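Local structure of EAL domain protein (Vibrio cholerae serotype O1, 6IJ2) at residues E218-F223 with G236-K241; F30-N35 with S246-N251; P212-V217 with A229-M234. The protein probably hydrolyses cyclic dinucleotides such as c-di-GMP as a metal-dependent EAL-family phosphodiesterase, and is seen here holding guanine nucleotide product together with calcium ions. The protein carries 1 engineered substitution. All blocks are in the same frame, centred on the assembly; numbering follows the deposited sequence.

Contact 1: residues E218-F223 with G236-K241; sequences ESHAEF and GYYFAK. With nucleotides of chain B.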
loop_
_atom_site.group_PDB
_atom_site.type_symbol
_atom_site.label_atom_id
_atom_site.label_comp_id
_atom_site.label_asym_id
_atom_site.label_seq_id
_atom_site.Cartn_x
_atom_site.Cartn_y
_atom_site.Cartn_z
ATOM N N GLU A 218 14.407 1.439 16.842
ATOM C CA GLU A 218 15.830 1.683 17.013
ATOM C C GLU A 218 16.189 2.543 18.217
ATOM O O GLU A 218 17.363 2.569 18.600
ATOM C CB GLU A 218 16.422 2.315 15.739
ATOM C CG GLU A 218 16.473 1.314 14.587
ATOM C CD GLU A 218 17.226 1.803 13.369
ATOM O OE1 GLU A 218 17.407 0.999 12.431
ATOM O OE2 GLU A 218 17.640 2.980 13.343
ATOM N N SER A 219 15.226 3.196 18.863
ATOM C CA SER A 219 15.555 4.078 19.971
ATOM C C SER A 219 14.509 3.955 21.067
ATOM O O SER A 219 13.363 3.572 20.825
ATOM C CB SER A 219 15.651 5.536 19.519
ATOM O OG SER A 219 14.390 5.986 19.062
ATOM N N HIS A 220 14.922 4.317 22.283
ATOM C CA HIS A 220 13.984 4.332 23.399
ATOM C C HIS A 220 12.816 5.272 23.134
ATOM O O HIS A 220 11.679 4.987 23.528
ATOM C CB HIS A 220 14.694 4.731 24.693
ATOM C CG HIS A 220 13.765 4.859 25.860
ATOM N ND1 HIS A 220 13.172 6.051 26.209
ATOM C CD2 HIS A 220 13.295 3.936 26.732
ATOM C CE1 HIS A 220 12.392 5.864 27.259
ATOM N NE2 HIS A 220 12.448 4.588 27.596
ATOM N N ALA A 221 13.078 6.415 22.494
ATOM C CA ALA A 221 12.008 7.384 22.274
ATOM C C ALA A 221 10.912 6.810 21.386
ATOM O O ALA A 221 9.721 7.066 21.615
ATOM C CB ALA A 221 12.576 8.664 21.658
ATOM N N GLU A 222 11.299 6.056 20.349
ATOM C CA GLU A 222 10.318 5.361 19.519
ATOM C C GLU A 222 9.535 4.348 20.344
ATOM O O GLU A 222 8.300 4.312 20.298
ATOM C CB GLU A 222 11.022 4.660 18.349
ATOM C CG GLU A 222 11.540 5.606 17.270
ATOM C CD GLU A 222 12.522 4.913 16.337
ATOM O OE1 GLU A 222 12.835 3.738 16.596
ATOM O OE2 GLU A 222 12.985 5.540 15.360
ATOM N N PHE A 223 10.249 3.508 21.099
ATOM C CA PHE A 223 9.604 2.485 21.921
ATOM C C PHE A 223 8.593 3.110 22.870
ATOM O O PHE A 223 7.461 2.624 22.999
ATOM C CB PHE A 223 10.666 1.699 22.702
ATOM C CG PHE A 223 10.221 1.243 24.073
ATOM C CD1 PHE A 223 9.513 0.066 24.226
ATOM C CD2 PHE A 223 10.533 1.979 25.208
ATOM C CE1 PHE A 223 9.119 -0.371 25.491
ATOM C CE2 PHE A 223 10.141 1.552 26.464
ATOM C CZ PHE A 223 9.428 0.380 26.603
ATOM N N GLY A 236 13.144 -4.963 16.825
ATOM C CA GLY A 236 14.077 -3.981 16.304
ATOM C C GLY A 236 15.418 -4.024 17.007
ATOM O O GLY A 236 15.581 -4.612 18.075
ATOM N N TYR A 237 16.390 -3.351 16.375
ATOM C CA TYR A 237 17.743 -3.273 16.921
ATOM C C TYR A 237 17.758 -2.731 18.345
ATOM O O TYR A 237 18.643 -3.086 19.128
ATOM C CB TYR A 237 18.622 -2.397 16.029
ATOM C CG TYR A 237 18.979 -2.996 14.679
ATOM C CD1 TYR A 237 18.683 -4.323 14.369
ATOM C CD2 TYR A 237 19.628 -2.235 13.723
ATOM C CE1 TYR A 237 19.018 -4.864 13.135
ATOM C CE2 TYR A 237 19.960 -2.760 12.484
ATOM C CZ TYR A 237 19.658 -4.076 12.196
ATOM O OH TYR A 237 19.998 -4.598 10.964
ATOM N N TYR A 238 16.808 -1.858 18.695
ATOM C CA TYR A 238 16.764 -1.355 20.065
ATOM C C TYR A 238 16.659 -2.493 21.070
ATOM O O TYR A 238 17.219 -2.406 22.169
ATOM C CB TYR A 238 15.595 -0.391 20.248
ATOM C CG TYR A 238 15.479 0.108 21.671
ATOM C CD1 TYR A 238 16.467 0.907 22.226
ATOM C CD2 TYR A 238 14.389 -0.237 22.463
ATOM C CE1 TYR A 238 16.380 1.352 23.538
ATOM C CE2 TYR A 238 14.290 0.207 23.783
ATOM C CZ TYR A 238 15.287 1.007 24.305
ATOM O OH TYR A 238 15.200 1.455 25.601
ATOM N N PHE A 239 15.971 -3.574 20.705
ATOM C CA PHE A 239 15.835 -4.728 21.592
ATOM C C PHE A 239 16.969 -5.729 21.397
ATOM O O PHE A 239 17.636 -6.117 22.363
ATOM C CB PHE A 239 14.474 -5.393 21.368
ATOM C CG PHE A 239 13.324 -4.458 21.572
ATOM C CD1 PHE A 239 12.905 -4.124 22.852
ATOM C CD2 PHE A 239 12.688 -3.870 20.486
ATOM C CE1 PHE A 239 11.850 -3.232 23.046
ATOM C CE2 PHE A 239 11.638 -2.980 20.678
ATOM C CZ PHE A 239 11.217 -2.664 21.956
ATOM N N ALA A 240 17.206 -6.141 20.155
ATOM C CA ALA A 240 18.309 -7.038 19.855
ATOM C C ALA A 240 18.410 -7.198 18.354
ATOM O O ALA A 240 17.394 -7.378 17.678
ATOM C CB ALA A 240 18.117 -8.416 20.505
ATOM N N LYS A 241 19.640 -7.144 17.851
ATOM C CA LYS A 241 19.913 -7.520 16.480
ATOM C C LYS A 241 19.675 -9.017 16.292
ATOM O O LYS A 241 19.693 -9.780 17.259
ATOM C CB LYS A 241 21.356 -7.175 16.118
ATOM C CG LYS A 241 21.751 -5.723 16.361
ATOM C CD LYS A 241 23.251 -5.553 16.148
ATOM C CE LYS A 241 23.748 -4.195 16.614
ATOM N NZ LYS A 241 25.235 -4.094 16.486
ATOM O OP3 G B 1 10.287 -6.952 7.252
ATOM P P G B 1 11.238 -7.733 6.507
ATOM O OP1 G B 1 11.151 -9.120 6.850
ATOM O OP2 G B 1 11.040 -7.377 5.141
ATOM O "O5'" G B 1 12.616 -7.127 6.960
ATOM C "C5'" G B 1 13.476 -7.812 7.864
ATOM C "C4'" G B 1 14.843 -7.173 7.855
ATOM O "O4'" G B 1 14.857 -6.062 8.772
ATOM C "C3'" G B 1 16.016 -8.069 8.270
ATOM O "O3'" G B 1 17.114 -7.994 7.383
ATOM C "C2'" G B 1 16.439 -7.489 9.612
ATOM O "O2'" G B 1 17.803 -7.564 9.908
ATOM C "C1'" G B 1 16.085 -6.024 9.429
ATOM N N9 G B 1 15.910 -5.319 10.690
ATOM C C8 G B 1 15.391 -5.825 11.855
ATOM N N7 G B 1 15.350 -4.950 12.818
ATOM C C5 G B 1 15.863 -3.795 12.252
ATOM C C6 G B 1 16.060 -2.508 12.813
ATOM O O6 G B 1 15.827 -2.128 13.951
ATOM N N1 G B 1 16.615 -1.630 11.894
ATOM C C2 G B 1 16.927 -1.947 10.599
ATOM N N2 G B 1 17.434 -0.961 9.864
ATOM N N3 G B 1 16.734 -3.136 10.060
ATOM C C4 G B 1 16.202 -4.006 10.937
#
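Glu218 OE1, which approaches Tyr237 CD2 obliquely, is gripped by two N-H groups of guanine G1 of chain B: N1 donates to it at 2.8 Å and 167°, while N2 reaches it at 3.2 Å and a more bent angle. The opposite segment completes the recognition, because the backbone N of Tyr237 donates to guanine O6 at 2.8 Å, nearly straight (178°). Guanine C6 sits 3.4 Å above the centre of one face of the Tyr237 ring, so the base is read along its polar edge and covered on a face by the same few residues. The extended Glu218 side chain reaches outward to the base, while its backbone N is held by Glu222 OE1 at 2.8 Å, nearly along the C-O axis. Farther from the nucleotide, the two segments meet through Tyr238. With CG anti to the backbone N (chi1 178°), its ring slides beneath the start of helix 220-229, and His220 N lies 3.5 Å above one face, toward the rim. Tyr238 OH meets the edge of the His220 ring, 3.3 Å from CD2, and is hydrogen-bonded to Glu253. Phe223 and Phe239 cross at about a right angle, Phe223 CD1 meeting Phe239 CZ at 3.9 Å. Ser219 and Glu222 form a capping box at the helix start, although the bond from Glu222 N to the serine hydroxyl is weak. Gly236 O accepts from both Phe239 N and Ala240 N, folding 236-240 into a tight turn beside guanine O6. Together, the loop leading into helix 220-229 and the turn in strand 233-244 make up a guanine-binding pocket of the EAL domain.

Contact 2: residues F30-N35 with S246-N251; sequences FQPIVN and SLPSVN. With nucleotides of chain B.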
loop_
_atom_site.group_PDB
_atom_site.type_symbol
_atom_site.label_atom_id
_atom_site.label_comp_id
_atom_site.label_asym_id
_atom_site.label_seq_id
_atom_site.Cartn_x
_atom_site.Cartn_y
_atom_site.Cartn_z
ATOM N N PHE A 30 18.098 -15.405 14.203
ATOM C CA PHE A 30 16.829 -15.227 14.897
ATOM C C PHE A 30 16.816 -13.864 15.570
ATOM O O PHE A 30 17.805 -13.453 16.183
ATOM C CB PHE A 30 16.592 -16.354 15.951
ATOM C CG PHE A 30 16.487 -17.718 15.346
ATOM C CD1 PHE A 30 15.272 -18.184 14.861
ATOM C CD2 PHE A 30 17.612 -18.517 15.211
ATOM C CE1 PHE A 30 15.179 -19.449 14.277
ATOM C CE2 PHE A 30 17.529 -19.773 14.629
ATOM C CZ PHE A 30 16.311 -20.241 14.161
ATOM N N GLN A 31 15.689 -13.163 15.457
ATOM C CA GLN A 31 15.564 -11.862 16.084
ATOM C C GLN A 31 14.336 -11.858 16.984
ATOM O O GLN A 31 13.233 -12.203 16.524
ATOM C CB GLN A 31 15.458 -10.733 15.044
ATOM C CG GLN A 31 15.435 -9.367 15.702
ATOM C CD GLN A 31 15.334 -8.240 14.699
ATOM O OE1 GLN A 31 14.700 -8.390 13.657
ATOM N NE2 GLN A 31 15.966 -7.099 15.007
ATOM N N PRO A 32 14.469 -11.467 18.251
ATOM C CA PRO A 32 13.324 -11.559 19.170
ATOM C C PRO A 32 12.251 -10.504 18.918
ATOM O O PRO A 32 12.517 -9.377 18.485
ATOM C CB PRO A 32 13.961 -11.375 20.555
ATOM C CG PRO A 32 15.204 -10.614 20.306
ATOM C CD PRO A 32 15.704 -11.064 18.945
ATOM N N ILE A 33 11.013 -10.915 19.178
ATOM C CA ILE A 33 9.848 -10.045 19.246
ATOM C C ILE A 33 9.496 -9.940 20.719
ATOM O O ILE A 33 9.330 -10.968 21.379
ATOM C CB ILE A 33 8.680 -10.632 18.434
ATOM C CG1 ILE A 33 9.071 -10.745 16.953
ATOM C CG2 ILE A 33 7.404 -9.803 18.603
ATOM C CD1 ILE A 33 8.122 -11.633 16.139
ATOM N N VAL A 34 9.390 -8.720 21.235
ATOM C CA VAL A 34 9.262 -8.485 22.672
ATOM C C VAL A 34 7.849 -8.012 22.954
ATOM O O VAL A 34 7.323 -7.166 22.224
ATOM C CB VAL A 34 10.288 -7.445 23.157
ATOM C CG1 VAL A 34 10.122 -7.176 24.638
ATOM C CG2 VAL A 34 11.699 -7.906 22.858
ATOM N N ASN A 35 7.221 -8.576 23.992
ATOM C CA ASN A 35 5.998 -8.001 24.542
ATOM C C ASN A 35 6.412 -6.930 25.543
ATOM O O ASN A 35 6.907 -7.253 26.629
ATOM C CB ASN A 35 5.139 -9.073 25.209
ATOM C CG ASN A 35 3.823 -8.530 25.694
ATOM O OD1 ASN A 35 3.776 -7.507 26.379
ATOM N ND2 ASN A 35 2.742 -9.191 25.321
ATOM N N SER A 246 21.409 -18.447 16.894
ATOM C CA SER A 246 21.257 -18.262 18.330
ATOM C C SER A 246 19.985 -17.476 18.614
ATOM O O SER A 246 19.410 -16.844 17.725
ATOM C CB SER A 246 22.468 -17.547 18.937
ATOM O OG SER A 246 22.636 -16.264 18.357
ATOM N N LEU A 247 19.550 -17.539 19.876
ATOM C CA LEU A 247 18.392 -16.793 20.362
ATOM C C LEU A 247 18.892 -15.623 21.197
ATOM O O LEU A 247 19.204 -15.800 22.388
ATOM C CB LEU A 247 17.470 -17.692 21.191
ATOM C CG LEU A 247 16.938 -18.921 20.454
ATOM C CD1 LEU A 247 16.051 -19.764 21.368
ATOM C CD2 LEU A 247 16.192 -18.507 19.178
ATOM N N PRO A 248 18.999 -14.424 20.624
ATOM C CA PRO A 248 19.600 -13.300 21.353
ATOM C C PRO A 248 18.798 -12.920 22.586
ATOM O O PRO A 248 17.574 -13.066 22.629
ATOM C CB PRO A 248 19.589 -12.158 20.325
ATOM C CG PRO A 248 19.446 -12.816 19.004
ATOM C CD PRO A 248 18.692 -14.087 19.222
ATOM N N SER A 249 19.515 -12.426 23.593
ATOM C CA SER A 249 18.900 -11.829 24.768
ATOM C C SER A 249 18.491 -10.394 24.461
ATOM O O SER A 249 19.090 -9.727 23.615
ATOM C CB SER A 249 19.871 -11.847 25.947
ATOM O OG SER A 249 21.051 -11.131 25.621
ATOM N N VAL A 250 17.479 -9.919 25.174
ATOM C CA VAL A 250 16.930 -8.585 24.965
ATOM C C VAL A 250 17.599 -7.593 25.905
ATOM O O VAL A 250 17.857 -7.890 27.079
ATOM C CB VAL A 250 15.403 -8.595 25.150
ATOM C CG1 VAL A 250 14.862 -7.184 25.331
ATOM C CG2 VAL A 250 14.763 -9.246 23.949
ATOM N N ASN A 251 17.905 -6.411 25.357
ATOM C CA ASN A 251 18.381 -5.191 25.998
ATOM C C ASN A 251 17.866 -5.047 27.428
ATOM O O ASN A 251 16.651 -4.987 27.653
ATOM C CB ASN A 251 17.951 -3.992 25.142
ATOM C CG ASN A 251 18.485 -2.669 25.654
ATOM O OD1 ASN A 251 19.381 -2.624 26.496
ATOM N ND2 ASN A 251 17.937 -1.573 25.129
ATOM O OP3 G B 1 10.287 -6.952 7.252
ATOM P P G B 1 11.238 -7.733 6.507
ATOM O OP1 G B 1 11.151 -9.120 6.850
ATOM O OP2 G B 1 11.040 -7.377 5.141
ATOM O "O5'" G B 1 12.616 -7.127 6.960
ATOM C "C5'" G B 1 13.476 -7.812 7.864
ATOM C "C4'" G B 1 14.843 -7.173 7.855
ATOM O "O4'" G B 1 14.857 -6.062 8.772
ATOM C "C3'" G B 1 16.016 -8.069 8.270
ATOM O "O3'" G B 1 17.114 -7.994 7.383
ATOM C "C2'" G B 1 16.439 -7.489 9.612
ATOM O "O2'" G B 1 17.803 -7.564 9.908
ATOM C "C1'" G B 1 16.085 -6.024 9.429
ATOM N N9 G B 1 15.910 -5.319 10.690
ATOM C C8 G B 1 15.391 -5.825 11.855
ATOM N N7 G B 1 15.350 -4.950 12.818
ATOM C C5 G B 1 15.863 -3.795 12.252
ATOM C C6 G B 1 16.060 -2.508 12.813
ATOM O O6 G B 1 15.827 -2.128 13.951
ATOM N N1 G B 1 16.615 -1.630 11.894
ATOM C C2 G B 1 16.927 -1.947 10.599
ATOM N N2 G B 1 17.434 -0.961 9.864
ATOM N N3 G B 1 16.734 -3.136 10.060
ATOM C C4 G B 1 16.202 -4.006 10.937
#
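In Val34 and Val250 CG1 is anti to the backbone N (chi1 178° and 164°), which puts CG2 anti to the carbonyl carbon and beside the N; there Val34 CG2 meets Val250 CG2 at 3.5 Å. The same Val250 methyl also rests against Pro32, 3.9 Å from its CG, the two side chains sliding past each other in opposite directions. Next along the segments, the pyrrolidine rings of Pro32 and Pro248 approach through Pro32 CD and Pro248 CG at 4.1 Å. Pro248 also lays its CD against the backbone, 3.2 Å from Phe30 O. At the far end, Phe30 CB is 3.9 Å from Leu247 CD2, and Ser246 O lies at the edge of the phenyl ring, near its plane and 3.5 Å from Phe30 CD2. The segments run 21° apart in direction, yet no hydrogen bond joins them: 246-251 is laid over strand 27-35 rather than added at its edge; the side chains meet through carbon, and backbone carbonyls of both segments pack against carbon atoms across the contact. Pro248 O finds its partner in Tyr44 of the adjoining strand 41-49. Residues 31 and 33 project from the other side of the strand. There the extended Gln31 side chain brings NE2 within 3.1 Å of N7 of guanine G1 of chain B, while its amide is held by Gln235 and Ala240. One strand thus presents alternate residues to a C-terminal covering segment and to the nucleotide side, as expected for the first strand of the TIM-barrel-like EAL fold, which runs antiparallel to the next strand, 41-49.

Contact 3: residues P212-V217 with A229-M234; sequences PLAEGV and AGVELM. With CA (calcium ion), chain I; nucleotides of chain B.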
loop_
_atom_site.group_PDB
_atom_site.type_symbol
_atom_site.label_atom_id
_atom_site.label_comp_id
_atom_site.label_asym_id
_atom_site.label_seq_id
_atom_site.Cartn_x
_atom_site.Cartn_y
_atom_site.Cartn_z
ATOM N N PRO A 212 -1.220 -5.567 16.550
ATOM C CA PRO A 212 -0.134 -4.860 15.880
ATOM C C PRO A 212 1.217 -5.246 16.438
ATOM O O PRO A 212 1.349 -5.665 17.591
ATOM C CB PRO A 212 -0.437 -3.386 16.175
ATOM C CG PRO A 212 -1.069 -3.441 17.527
ATOM C CD PRO A 212 -1.886 -4.714 17.553
ATOM N N LEU A 213 2.227 -5.094 15.584
ATOM C CA LEU A 213 3.616 -5.347 15.938
ATOM C C LEU A 213 4.468 -4.302 15.238
ATOM O O LEU A 213 4.479 -4.244 14.007
ATOM C CB LEU A 213 4.034 -6.755 15.507
ATOM C CG LEU A 213 5.351 -7.369 15.988
ATOM C CD1 LEU A 213 5.320 -8.869 15.733
ATOM C CD2 LEU A 213 6.528 -6.736 15.246
ATOM N N ALA A 214 5.227 -3.521 15.997
ATOM C CA ALA A 214 6.040 -2.465 15.409
ATOM C C ALA A 214 7.428 -2.996 15.068
ATOM O O ALA A 214 8.147 -3.470 15.958
ATOM C CB ALA A 214 6.132 -1.270 16.362
ATOM N N GLU A 215 7.798 -2.912 13.788
ATOM C CA GLU A 215 9.094 -3.356 13.290
ATOM C C GLU A 215 10.135 -2.244 13.323
ATOM O O GLU A 215 9.824 -1.060 13.179
ATOM C CB GLU A 215 8.995 -3.866 11.850
ATOM C CG GLU A 215 8.083 -5.067 11.629
ATOM C CD GLU A 215 8.131 -5.567 10.183
ATOM O OE1 GLU A 215 8.180 -6.790 9.991
ATOM O OE2 GLU A 215 8.137 -4.740 9.235
ATOM N N GLY A 216 11.393 -2.653 13.473
ATOM C CA GLY A 216 12.502 -1.739 13.274
ATOM C C GLY A 216 12.630 -0.636 14.300
ATOM O O GLY A 216 13.117 0.451 13.965
ATOM N N VAL A 217 12.204 -0.881 15.537
ATOM C CA VAL A 217 12.397 0.093 16.606
ATOM C C VAL A 217 13.883 0.211 16.898
ATOM O O VAL A 217 14.555 -0.793 17.161
ATOM C CB VAL A 217 11.610 -0.319 17.859
ATOM C CG1 VAL A 217 11.874 0.653 18.996
ATOM C CG2 VAL A 217 10.139 -0.388 17.534
ATOM N N ALA A 229 1.021 4.528 22.887
ATOM C CA ALA A 229 -0.037 4.489 21.888
ATOM C C ALA A 229 -0.818 3.180 21.903
ATOM O O ALA A 229 -1.895 3.118 21.290
ATOM C CB ALA A 229 0.553 4.740 20.495
ATOM N N GLY A 230 -0.326 2.159 22.602
ATOM C CA GLY A 230 -1.038 0.908 22.737
ATOM C C GLY A 230 -0.389 -0.271 22.043
ATOM O O GLY A 230 -0.978 -1.356 22.042
ATOM N N VAL A 231 0.796 -0.113 21.470
ATOM C CA VAL A 231 1.487 -1.247 20.863
ATOM C C VAL A 231 2.112 -2.087 21.964
ATOM O O VAL A 231 2.758 -1.558 22.879
ATOM C CB VAL A 231 2.559 -0.784 19.871
ATOM C CG1 VAL A 231 3.267 -2.023 19.282
ATOM C CG2 VAL A 231 1.971 0.093 18.739
ATOM N N GLU A 232 1.927 -3.405 21.887
ATOM C CA GLU A 232 2.579 -4.300 22.833
ATOM C C GLU A 232 3.757 -5.029 22.203
ATOM O O GLU A 232 4.860 -4.990 22.745
ATOM C CB GLU A 232 1.569 -5.304 23.391
ATOM C CG GLU A 232 0.460 -4.639 24.182
ATOM C CD GLU A 232 -0.239 -5.615 25.118
ATOM O OE1 GLU A 232 0.084 -6.817 25.065
ATOM O OE2 GLU A 232 -1.094 -5.175 25.917
ATOM N N LEU A 233 3.557 -5.647 21.039
ATOM C CA LEU A 233 4.620 -6.410 20.397
ATOM C C LEU A 233 5.531 -5.490 19.599
ATOM O O LEU A 233 5.065 -4.703 18.759
ATOM C CB LEU A 233 4.037 -7.491 19.483
ATOM C CG LEU A 233 3.083 -8.483 20.133
ATOM C CD1 LEU A 233 2.624 -9.535 19.121
ATOM C CD2 LEU A 233 3.763 -9.135 21.329
ATOM N N MET A 234 6.838 -5.592 19.844
ATOM C CA MET A 234 7.806 -4.792 19.108
ATOM C C MET A 234 9.016 -5.638 18.731
ATOM O O MET A 234 9.307 -6.670 19.344
ATOM C CB MET A 234 8.261 -3.564 19.916
ATOM C CG MET A 234 7.118 -2.595 20.229
ATOM S SD MET A 234 7.733 -1.044 20.897
ATOM C CE MET A 234 6.354 -0.494 21.908
HETATM CA CA CA I . 8.038 -6.383 7.570
ATOM O OP3 G B 1 10.287 -6.952 7.252
ATOM P P G B 1 11.238 -7.733 6.507
ATOM O OP1 G B 1 11.151 -9.120 6.850
ATOM O OP2 G B 1 11.040 -7.377 5.141
ATOM O "O5'" G B 1 12.616 -7.127 6.960
ATOM C "C5'" G B 1 13.476 -7.812 7.864
ATOM C "C4'" G B 1 14.843 -7.173 7.855
ATOM O "O4'" G B 1 14.857 -6.062 8.772
ATOM C "C3'" G B 1 16.016 -8.069 8.270
ATOM O "O3'" G B 1 17.114 -7.994 7.383
ATOM C "C2'" G B 1 16.439 -7.489 9.612
ATOM O "O2'" G B 1 17.803 -7.564 9.908
ATOM C "C1'" G B 1 16.085 -6.024 9.429
ATOM N N9 G B 1 15.910 -5.319 10.690
ATOM C C8 G B 1 15.391 -5.825 11.855
ATOM N N7 G B 1 15.350 -4.950 12.818
ATOM C C5 G B 1 15.863 -3.795 12.252
ATOM C C6 G B 1 16.060 -2.508 12.813
ATOM O O6 G B 1 15.827 -2.128 13.951
ATOM N N1 G B 1 16.615 -1.630 11.894
ATOM C C2 G B 1 16.927 -1.947 10.599
ATOM N N2 G B 1 17.434 -0.961 9.864
ATOM N N3 G B 1 16.734 -3.136 10.060
ATOM C C4 G B 1 16.202 -4.006 10.937
HETATM O O HOH W 1 0.752 -5.230 20.120
HETATM O O HOH W 2 8.316 -4.486 6.240
#
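Ala214 N donates to Leu233 O at 3.0 Å and 157°, joining strand 211-214 to the parallel strand 233-244. The same carbonyl oxygen is approached by Leu213 CA at 3.2 Å in a CA-H...O contact, so one acceptor serves two consecutive residues. The side chains of Leu213 and Leu233 project on one face of the sheet and cross at about a right angle, Leu213 CG resting 3.7 Å from Leu233 CB. On the other face Ala214 CB packs against Val231 CG1 and Met234 CG. The Met234 chain then runs on, extended beyond CG, until its SD lies 4.2 Å from Val217 CG2. This second face is covered by helix 220-229, through Phe223 and Leu226, which makes it the helix side of a beta-alpha-beta unit. Beside Pro212, water 1 bridges the segments, donating to Pro212 O at 2.6 Å and accepting from Glu232 N at 2.8 Å. Gly230, with positive phi, ends helix 220-229 in a Schellman motif. Directly after the paired residues comes Glu215, whose carboxylate holds a calcium ion with both oxygens, OE2 the nearer at 2.3 Å. Water 2 and G1 of chain B OP3 bind the same ion, and Asp158 and Asp159 add further ligands. The strand pairing thereby delivers a bidentate carboxylate to the metal at the end of the barrel strand, and the ion probably offsets the repulsion that several acidic groups and a phosphate would otherwise feel.

Contact 2 joins residues near the two ends of the modelled chain, 30-35 with 246-251, and the other two contacts are nested within the chain it spans. Contacts 1 and 3 alternate in sequence (212-217, 218-223, 229-234, 236-241) and share the unit of strand 211-214, helix 220-229 and strand 233-244. Their centres lie about 10 Å apart; contacts 1 and 2 are about 11 Å apart, contacts 2 and 3 about 14 Å. Strand 233-244 belongs to contacts 1 and 3 and pairs with strand 27-35 of contact 2 and with strand 211-214, so the sheet closes there. Each contact also approaches G1 of chain B, through Glu218 and Tyr237, Gln31, and Glu215 and Gly216 respectively.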